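Local coordinates for protein aminotransferase, class I (Staphylococcus aureus, PDB 2O1B) that probably catalyses pyridoxal-phosphate-dependent transfer of amino groups between amino acids and 2-oxo acids, with aspartate as a likely amino donor, at residues 111-117 / 261-267; 216-222 / 244-250. One frame throughout, in Å; residues are numbered along the deposited sequence. Where two conformers were deposited one is given.

Overall arrangement
Both contacts are buried pairings within the mixed seven-stranded sheet of the class I aminotransferase fold, and their centres lie about 10 Å apart. Contact 1 joins 112-115, one of the two edge strands, to 263-267, the one strand antiparallel to its neighbours; contact 2 joins the parallel strands 216-220 and 245-250 further in. They meet where 263-267 lies beside 245-250, and Leu115 CD1 packs on Ile248 CG2. Along the chain, contact 2 is nested inside the loop closed by contact 1. Each reaches pyridoxal phosphate at one end: contact 1 brings an arginine to the phosphate, whereas contact 2 brings a serine to the phosphate and an aspartate to the pyridine nitrogen.

Contact 1: 111-117 / 261-267; sequences EVCILYG and RVGFAVG. With PLP (pyridoxal-5'-phosphate), chain B.
The guanidinium of Arg261 lies against Gly117, whose CA sits 3.7 Å above one of its faces and toward the rim, while the pyridoxal phosphate group meets its edge. Two nearly straight bonds make a fork: Arg261 NH1 reaches PLP O1P at 2.9 Å and Arg261 NH2 reaches PLP O2P at 2.6 Å. The side chain is bent at chi2 and chi3 (-37° and -64°), which folds the group back over the glycine. Water 1 accepts a bond from Arg261 NH2 and donates one to the carbonyl O of Tyr116, the residue at the centre of an inverse gamma turn; with the fork, it should limit rotation of the guanidinium. Beyond this end the segments form a regular antiparallel ladder. Cys113 and Ala265 are a hydrogen-bonded pair, with Ala265 N to Cys113 O at 2.7 Å, and Leu115 and Gly263 are another. Leu115 lays CD1 along the opposing backbone, 3.6 Å from Phe264 C, and also touches the Ala265 methyl. On the other face Phe264 CB packs against Ile114 CA at 4.2 Å. Gly267 N closes the far end on Glu111 O, and the Glu111 carboxylate turns to Lys242 and Asp107 N. Helix 88-102 covers the Val112 and Ile114 face, helix 269-282 packs against Cys113 and Ala265, and strand 245-250 continues the sheet beyond 263-267.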
loop_
_atom_site.group_PDB
_atom_site.type_symbol
_atom_site.label_atom_id
_atom_site.label_comp_id
_atom_site.label_asym_id
_atom_site.label_seq_id
_atom_site.Cartn_x
_atom_site.Cartn_y
_atom_site.Cartn_z
ATOM N N GLU A 111 -20.221 -0.482 -3.615
ATOM C CA GLU A 111 -20.117 -1.307 -2.408
ATOM C C GLU A 111 -18.946 -2.291 -2.409
ATOM O O GLU A 111 -18.937 -3.251 -1.644
ATOM C CB GLU A 111 -21.458 -2.024 -2.149
ATOM C CG GLU A 111 -22.609 -1.035 -1.951
ATOM C CD GLU A 111 -23.982 -1.670 -1.833
ATOM O OE1 GLU A 111 -24.236 -2.702 -2.482
ATOM O OE2 GLU A 111 -24.823 -1.099 -1.098
ATOM N N VAL A 112 -17.948 -2.023 -3.249
ATOM C CA VAL A 112 -16.766 -2.867 -3.357
ATOM C C VAL A 112 -15.498 -2.020 -3.492
ATOM O O VAL A 112 -15.429 -1.144 -4.354
ATOM C CB VAL A 112 -16.874 -3.827 -4.573
ATOM C CG1 VAL A 112 -15.606 -4.617 -4.726
ATOM C CG2 VAL A 112 -18.059 -4.776 -4.421
ATOM N N CYS A 113 -14.508 -2.291 -2.639
ATOM C CA CYS A 113 -13.185 -1.650 -2.713
ATOM C C CYS A 113 -12.115 -2.711 -2.550
ATOM O O CYS A 113 -12.056 -3.390 -1.516
ATOM C CB CYS A 113 -13.018 -0.585 -1.618
ATOM S SG CYS A 113 -11.413 0.282 -1.638
ATOM N N ILE A 114 -11.286 -2.867 -3.574
ATOM C CA ILE A 114 -10.177 -3.810 -3.548
ATOM C C ILE A 114 -9.070 -3.320 -2.616
ATOM O O ILE A 114 -8.771 -2.127 -2.593
ATOM C CB ILE A 114 -9.617 -4.004 -4.968
ATOM C CG1 ILE A 114 -10.580 -4.861 -5.786
ATOM C CG2 ILE A 114 -8.300 -4.717 -4.939
ATOM C CD1 ILE A 114 -11.408 -4.102 -6.761
ATOM N N LEU A 115 -8.474 -4.243 -1.851
ATOM C CA LEU A 115 -7.438 -3.900 -0.861
ATOM C C LEU A 115 -6.096 -4.554 -1.165
ATOM O O LEU A 115 -6.047 -5.686 -1.631
ATOM C CB LEU A 115 -7.887 -4.258 0.568
ATOM C CG LEU A 115 -9.192 -3.643 1.099
ATOM C CD1 LEU A 115 -9.559 -4.197 2.471
ATOM C CD2 LEU A 115 -9.120 -2.122 1.133
ATOM N N TYR A 116 -5.015 -3.833 -0.877
ATOM C CA TYR A 116 -3.648 -4.308 -1.104
ATOM C C TYR A 116 -3.187 -5.116 0.115
ATOM O O TYR A 116 -2.246 -4.726 0.822
ATOM C CB TYR A 116 -2.719 -3.114 -1.337
ATOM C CG TYR A 116 -3.171 -2.208 -2.461
ATOM C CD1 TYR A 116 -2.697 -2.392 -3.755
ATOM C CD2 TYR A 116 -4.078 -1.166 -2.232
ATOM C CE1 TYR A 116 -3.109 -1.565 -4.800
ATOM C CE2 TYR A 116 -4.501 -0.333 -3.269
ATOM C CZ TYR A 116 -4.015 -0.543 -4.553
ATOM O OH TYR A 116 -4.411 0.271 -5.593
ATOM N N GLY A 117 -3.865 -6.237 0.348
ATOM C CA GLY A 117 -3.804 -6.952 1.620
ATOM C C GLY A 117 -4.711 -6.211 2.577
ATOM O O GLY A 117 -4.724 -4.979 2.578
ATOM N N ARG A 261 -0.660 -10.371 -0.962
ATOM C CA ARG A 261 -1.174 -9.031 -0.603
ATOM C C ARG A 261 -2.436 -8.635 -1.387
ATOM O O ARG A 261 -2.426 -7.679 -2.187
ATOM C CB ARG A 261 -0.093 -7.926 -0.730
ATOM C CG ARG A 261 1.265 -8.172 -0.025
ATOM C CD ARG A 261 1.142 -8.891 1.317
ATOM N NE ARG A 261 0.401 -8.117 2.310
ATOM C CZ ARG A 261 -0.526 -8.625 3.119
ATOM N NH1 ARG A 261 -0.853 -9.910 3.033
ATOM N NH2 ARG A 261 -1.148 -7.832 3.995
ATOM N N VAL A 262 -3.531 -9.361 -1.142
ATOM C CA VAL A 262 -4.802 -9.090 -1.811
ATOM C C VAL A 262 -6.010 -9.402 -0.921
ATOM O O VAL A 262 -6.080 -10.453 -0.281
ATOM C CB VAL A 262 -4.909 -9.843 -3.168
ATOM C CG1 VAL A 262 -4.816 -11.353 -2.971
ATOM C CG2 VAL A 262 -6.200 -9.457 -3.887
ATOM N N GLY A 263 -6.946 -8.462 -0.876
ATOM C CA GLY A 263 -8.186 -8.601 -0.115
ATOM C C GLY A 263 -9.184 -7.587 -0.647
ATOM O O GLY A 263 -8.942 -6.956 -1.681
ATOM N N PHE A 264 -10.311 -7.438 0.045
ATOM C CA PHE A 264 -11.304 -6.442 -0.346
ATOM C C PHE A 264 -12.202 -6.031 0.806
ATOM O O PHE A 264 -12.371 -6.784 1.771
ATOM C CB PHE A 264 -12.136 -6.917 -1.547
ATOM C CG PHE A 264 -12.840 -8.222 -1.333
ATOM C CD1 PHE A 264 -12.270 -9.412 -1.767
ATOM C CD2 PHE A 264 -14.093 -8.261 -0.734
ATOM C CE1 PHE A 264 -12.929 -10.631 -1.577
ATOM C CE2 PHE A 264 -14.759 -9.465 -0.552
ATOM C CZ PHE A 264 -14.173 -10.655 -0.981
ATOM N N ALA A 265 -12.742 -4.817 0.694
ATOM C CA ALA A 265 -13.756 -4.293 1.589
ATOM C C ALA A 265 -15.073 -4.333 0.842
ATOM O O ALA A 265 -15.116 -4.108 -0.375
ATOM C CB ALA A 265 -13.431 -2.867 2.001
ATOM N N VAL A 266 -16.146 -4.596 1.581
ATOM C CA VAL A 266 -17.477 -4.761 0.991
ATOM C C VAL A 266 -18.535 -4.183 1.927
ATOM O O VAL A 266 -18.442 -4.326 3.143
ATOM C CB VAL A 266 -17.744 -6.259 0.630
ATOM C CG1 VAL A 266 -19.160 -6.661 0.901
ATOM C CG2 VAL A 266 -17.383 -6.540 -0.818
ATOM N N GLY A 267 -19.519 -3.469 1.373
ATOM C CA GLY A 267 -20.629 -2.954 2.190
ATOM C C GLY A 267 -21.022 -1.487 2.100
ATOM O O GLY A 267 -21.150 -0.938 0.996
HETATM N N1 PLP B . -7.052 -9.297 10.492
HETATM C C2 PLP B . -6.888 -10.485 11.179
HETATM C C2A PLP B . -7.823 -10.818 12.308
HETATM C C3 PLP B . -5.876 -11.359 10.775
HETATM O O3 PLP B . -5.676 -12.546 11.418
HETATM C C4 PLP B . -5.042 -11.021 9.700
HETATM C C4A PLP B . -4.379 -12.146 8.961
HETATM C C5 PLP B . -5.210 -9.808 9.027
HETATM C C6 PLP B . -6.225 -8.944 9.436
HETATM C C5A PLP B . -4.301 -9.403 7.875
HETATM O O4P PLP B . -4.574 -10.120 6.685
HETATM P P PLP B . -3.846 -9.725 5.297
HETATM O O1P PLP B . -2.817 -10.789 4.955
HETATM O O2P PLP B . -3.194 -8.384 5.499
HETATM O O3P PLP B . -4.910 -9.678 4.237
HETATM O O HOH W 1 -1.288 -4.881 3.321
#

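Contact 2: 216-222 / 244-250; sequences KIVHDFA and VAIEIYS. With PLP (pyridoxal-5'-phosphate), chain B.
Glu247 reaches across Phe221 with its carboxylate plane only 27° from that of the ring: Glu247 OE2 sits over one face, offset toward the rim, and Glu247 OE1 comes to 3.4 Å from Phe221 CD2. His219 runs alongside Glu247, the carboxylate at the edge of the imidazole with the two planes 58° apart, though the closeness modelled there is doubtful. Both His219 and Glu247 carry CG anti to the backbone N (chi1 178° in His219), which sends the neighbouring side chains out in the same direction. The buried carboxylate is satisfied by Tyr98 and Ser234 at OE1 and by Ile235 N at OE2. Phe221 CD2 also touches the edge of Tyr249, near the plane of that ring, at 3.8 Å from Tyr249 CD1. Over the centre of one Tyr249 face lies water 2, which donates to Phe221 O and accepts from Ser250 N, linking the two chains past the last direct backbone bond. Val218, Ile246 and Ile248 make an apolar patch on the other face of the sheet. Val218 CG2 runs beside Ile246 CG1, and Val218 CG1 meets Ile248 CD1 at an oblique crossing. Parallel backbone bonds carry the register as far as Phe221 N to Ile248 O, 2.8 Å. At this end of the pair three residues face the cofactor. Asp220 OD1 lies 2.5 Å from PLP N1 and is hydrogen-bonded by Tyr146 OH; the Ala222 methyl touches the pyridine ring at C2, 3.6 Å away; and Ser250 OG donates to PLP O3P at 2.7 Å. As in other class I aminotransferases, the aspartate beside N1 probably stabilises a protonated pyridine nitrogen and strengthens the cofactor as an electron sink, while the serine helps anchor the phosphate.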
loop_
_atom_site.group_PDB
_atom_site.type_symbol
_atom_site.label_atom_id
_atom_site.label_comp_id
_atom_site.label_asym_id
_atom_site.label_seq_id
_atom_site.Cartn_x
_atom_site.Cartn_y
_atom_site.Cartn_z
ATOM N N LYS A 216 -20.161 3.669 13.011
ATOM C CA LYS A 216 -20.060 2.650 11.974
ATOM C C LYS A 216 -19.242 1.453 12.456
ATOM O O LYS A 216 -18.451 1.566 13.390
ATOM C CB LYS A 216 -19.441 3.213 10.693
ATOM C CG LYS A 216 -19.905 4.614 10.302
ATOM C CD LYS A 216 -18.777 5.603 10.511
ATOM C CE LYS A 216 -19.290 7.005 10.804
ATOM N NZ LYS A 216 -18.355 7.659 11.739
ATOM N N ILE A 217 -19.414 0.317 11.787
ATOM C CA ILE A 217 -18.733 -0.904 12.169
ATOM C C ILE A 217 -17.841 -1.373 11.031
ATOM O O ILE A 217 -18.228 -1.314 9.852
ATOM C CB ILE A 217 -19.752 -2.026 12.529
ATOM C CG1 ILE A 217 -20.586 -1.631 13.754
ATOM C CG2 ILE A 217 -19.052 -3.376 12.743
ATOM C CD1 ILE A 217 -21.806 -2.496 13.978
ATOM N N VAL A 218 -16.644 -1.827 11.392
ATOM C CA VAL A 218 -15.771 -2.520 10.459
ATOM C C VAL A 218 -15.648 -3.927 10.979
ATOM O O VAL A 218 -15.148 -4.132 12.077
ATOM C CB VAL A 218 -14.352 -1.915 10.410
ATOM C CG1 VAL A 218 -13.465 -2.712 9.438
ATOM C CG2 VAL A 218 -14.415 -0.469 9.998
ATOM N N HIS A 219 -16.107 -4.896 10.199
ATOM C CA HIS A 219 -15.950 -6.285 10.592
ATOM C C HIS A 219 -14.798 -6.924 9.823
ATOM O O HIS A 219 -14.814 -6.947 8.597
ATOM C CB HIS A 219 -17.253 -7.085 10.411
ATOM C CG HIS A 219 -17.110 -8.538 10.754
ATOM N ND1 HIS A 219 -16.628 -8.968 11.973
ATOM C CD2 HIS A 219 -17.351 -9.655 10.030
ATOM C CE1 HIS A 219 -16.579 -10.289 11.981
ATOM N NE2 HIS A 219 -17.012 -10.730 10.815
ATOM N N ASP A 220 -13.806 -7.421 10.569
ATOM C CA ASP A 220 -12.587 -8.038 10.027
ATOM C C ASP A 220 -12.802 -9.543 9.885
ATOM O O ASP A 220 -12.756 -10.295 10.861
ATOM C CB ASP A 220 -11.421 -7.736 10.974
ATOM C CG ASP A 220 -10.068 -8.229 10.474
ATOM O OD1 ASP A 220 -9.047 -7.877 11.140
ATOM O OD2 ASP A 220 -10.003 -8.951 9.443
ATOM N N PHE A 221 -13.025 -9.974 8.651
ATOM C CA PHE A 221 -13.479 -11.332 8.329
ATOM C C PHE A 221 -12.341 -12.197 7.778
ATOM O O PHE A 221 -12.570 -13.117 6.979
ATOM C CB PHE A 221 -14.591 -11.213 7.285
ATOM C CG PHE A 221 -15.643 -12.299 7.343
ATOM C CD1 PHE A 221 -15.852 -13.052 8.486
ATOM C CD2 PHE A 221 -16.441 -12.539 6.226
ATOM C CE1 PHE A 221 -16.839 -14.039 8.519
ATOM C CE2 PHE A 221 -17.428 -13.524 6.245
ATOM C CZ PHE A 221 -17.624 -14.274 7.401
ATOM N N ALA A 222 -11.118 -11.899 8.216
ATOM C CA ALA A 222 -9.904 -12.632 7.798
ATOM C C ALA A 222 -10.018 -14.147 7.908
ATOM O O ALA A 222 -9.446 -14.882 7.079
ATOM C CB ALA A 222 -8.711 -12.149 8.594
ATOM N N VAL A 244 -24.814 0.147 8.378
ATOM C CA VAL A 244 -23.913 0.503 9.480
ATOM C C VAL A 244 -22.471 0.057 9.257
ATOM O O VAL A 244 -21.558 0.627 9.849
ATOM C CB VAL A 244 -24.371 -0.084 10.839
ATOM C CG1 VAL A 244 -25.778 0.374 11.196
ATOM C CG2 VAL A 244 -24.271 -1.614 10.824
ATOM N N ALA A 245 -22.276 -0.958 8.423
ATOM C CA ALA A 245 -21.004 -1.674 8.391
ATOM C C ALA A 245 -20.389 -1.915 7.018
ATOM O O ALA A 245 -21.087 -1.952 5.992
ATOM C CB ALA A 245 -21.147 -3.015 9.111
ATOM N N ILE A 246 -19.066 -2.086 7.026
ATOM C CA ILE A 246 -18.356 -2.744 5.929
ATOM C C ILE A 246 -17.742 -4.009 6.482
ATOM O O ILE A 246 -17.492 -4.120 7.685
ATOM C CB ILE A 246 -17.221 -1.875 5.306
ATOM C CG1 ILE A 246 -16.226 -1.403 6.376
ATOM C CG2 ILE A 246 -17.807 -0.716 4.512
ATOM C CD1 ILE A 246 -14.946 -0.755 5.804
ATOM N N GLU A 247 -17.512 -4.970 5.597
ATOM C CA GLU A 247 -16.820 -6.190 5.954
ATOM C C GLU A 247 -15.560 -6.306 5.115
ATOM O O GLU A 247 -15.585 -6.045 3.917
ATOM C CB GLU A 247 -17.717 -7.369 5.690
ATOM C CG GLU A 247 -17.213 -8.663 6.261
ATOM C CD GLU A 247 -18.340 -9.612 6.424
ATOM O OE1 GLU A 247 -18.798 -10.175 5.396
ATOM O OE2 GLU A 247 -18.785 -9.762 7.577
ATOM N N ILE A 248 -14.464 -6.707 5.748
ATOM C CA ILE A 248 -13.184 -6.838 5.049
ATOM C C ILE A 248 -12.793 -8.319 4.986
ATOM O O ILE A 248 -12.802 -9.027 5.989
ATOM C CB ILE A 248 -12.118 -5.934 5.684
ATOM C CG1 ILE A 248 -12.387 -4.475 5.264
ATOM C CG2 ILE A 248 -10.707 -6.371 5.265
ATOM C CD1 ILE A 248 -11.527 -3.447 5.903
ATOM N N TYR A 249 -12.505 -8.781 3.785
ATOM C CA TYR A 249 -12.253 -10.191 3.520
ATOM C C TYR A 249 -10.868 -10.334 2.907
ATOM O O TYR A 249 -10.514 -9.558 2.017
ATOM C CB TYR A 249 -13.308 -10.731 2.548
ATOM C CG TYR A 249 -13.295 -12.240 2.416
ATOM C CD1 TYR A 249 -14.097 -13.036 3.248
ATOM C CD2 TYR A 249 -12.470 -12.880 1.478
ATOM C CE1 TYR A 249 -14.067 -14.438 3.157
ATOM C CE2 TYR A 249 -12.441 -14.274 1.374
ATOM C CZ TYR A 249 -13.234 -15.042 2.225
ATOM O OH TYR A 249 -13.197 -16.416 2.129
ATOM N N SER A 250 -10.102 -11.330 3.367
ATOM C CA SER A 250 -8.738 -11.547 2.899
ATOM C C SER A 250 -8.609 -12.859 2.140
ATOM O O SER A 250 -9.230 -13.852 2.514
ATOM C CB SER A 250 -7.760 -11.570 4.080
ATOM O OG SER A 250 -6.448 -11.846 3.614
HETATM N N1 PLP B . -7.052 -9.297 10.492
HETATM C C2 PLP B . -6.888 -10.485 11.179
HETATM C C2A PLP B . -7.823 -10.818 12.308
HETATM C C3 PLP B . -5.876 -11.359 10.775
HETATM O O3 PLP B . -5.676 -12.546 11.418
HETATM C C4 PLP B . -5.042 -11.021 9.700
HETATM C C4A PLP B . -4.379 -12.146 8.961
HETATM C C5 PLP B . -5.210 -9.808 9.027
HETATM C C6 PLP B . -6.225 -8.944 9.436
HETATM C C5A PLP B . -4.301 -9.403 7.875
HETATM O O4P PLP B . -4.574 -10.120 6.685
HETATM P P PLP B . -3.846 -9.725 5.297
HETATM O O1P PLP B . -2.817 -10.789 4.955
HETATM O O2P PLP B . -3.194 -8.384 5.499
HETATM O O3P PLP B . -4.910 -9.678 4.237
HETATM O O HOH W 2 -11.141 -13.469 4.683
HETATM O O HOH W 3 -8.053 -15.256 4.768
#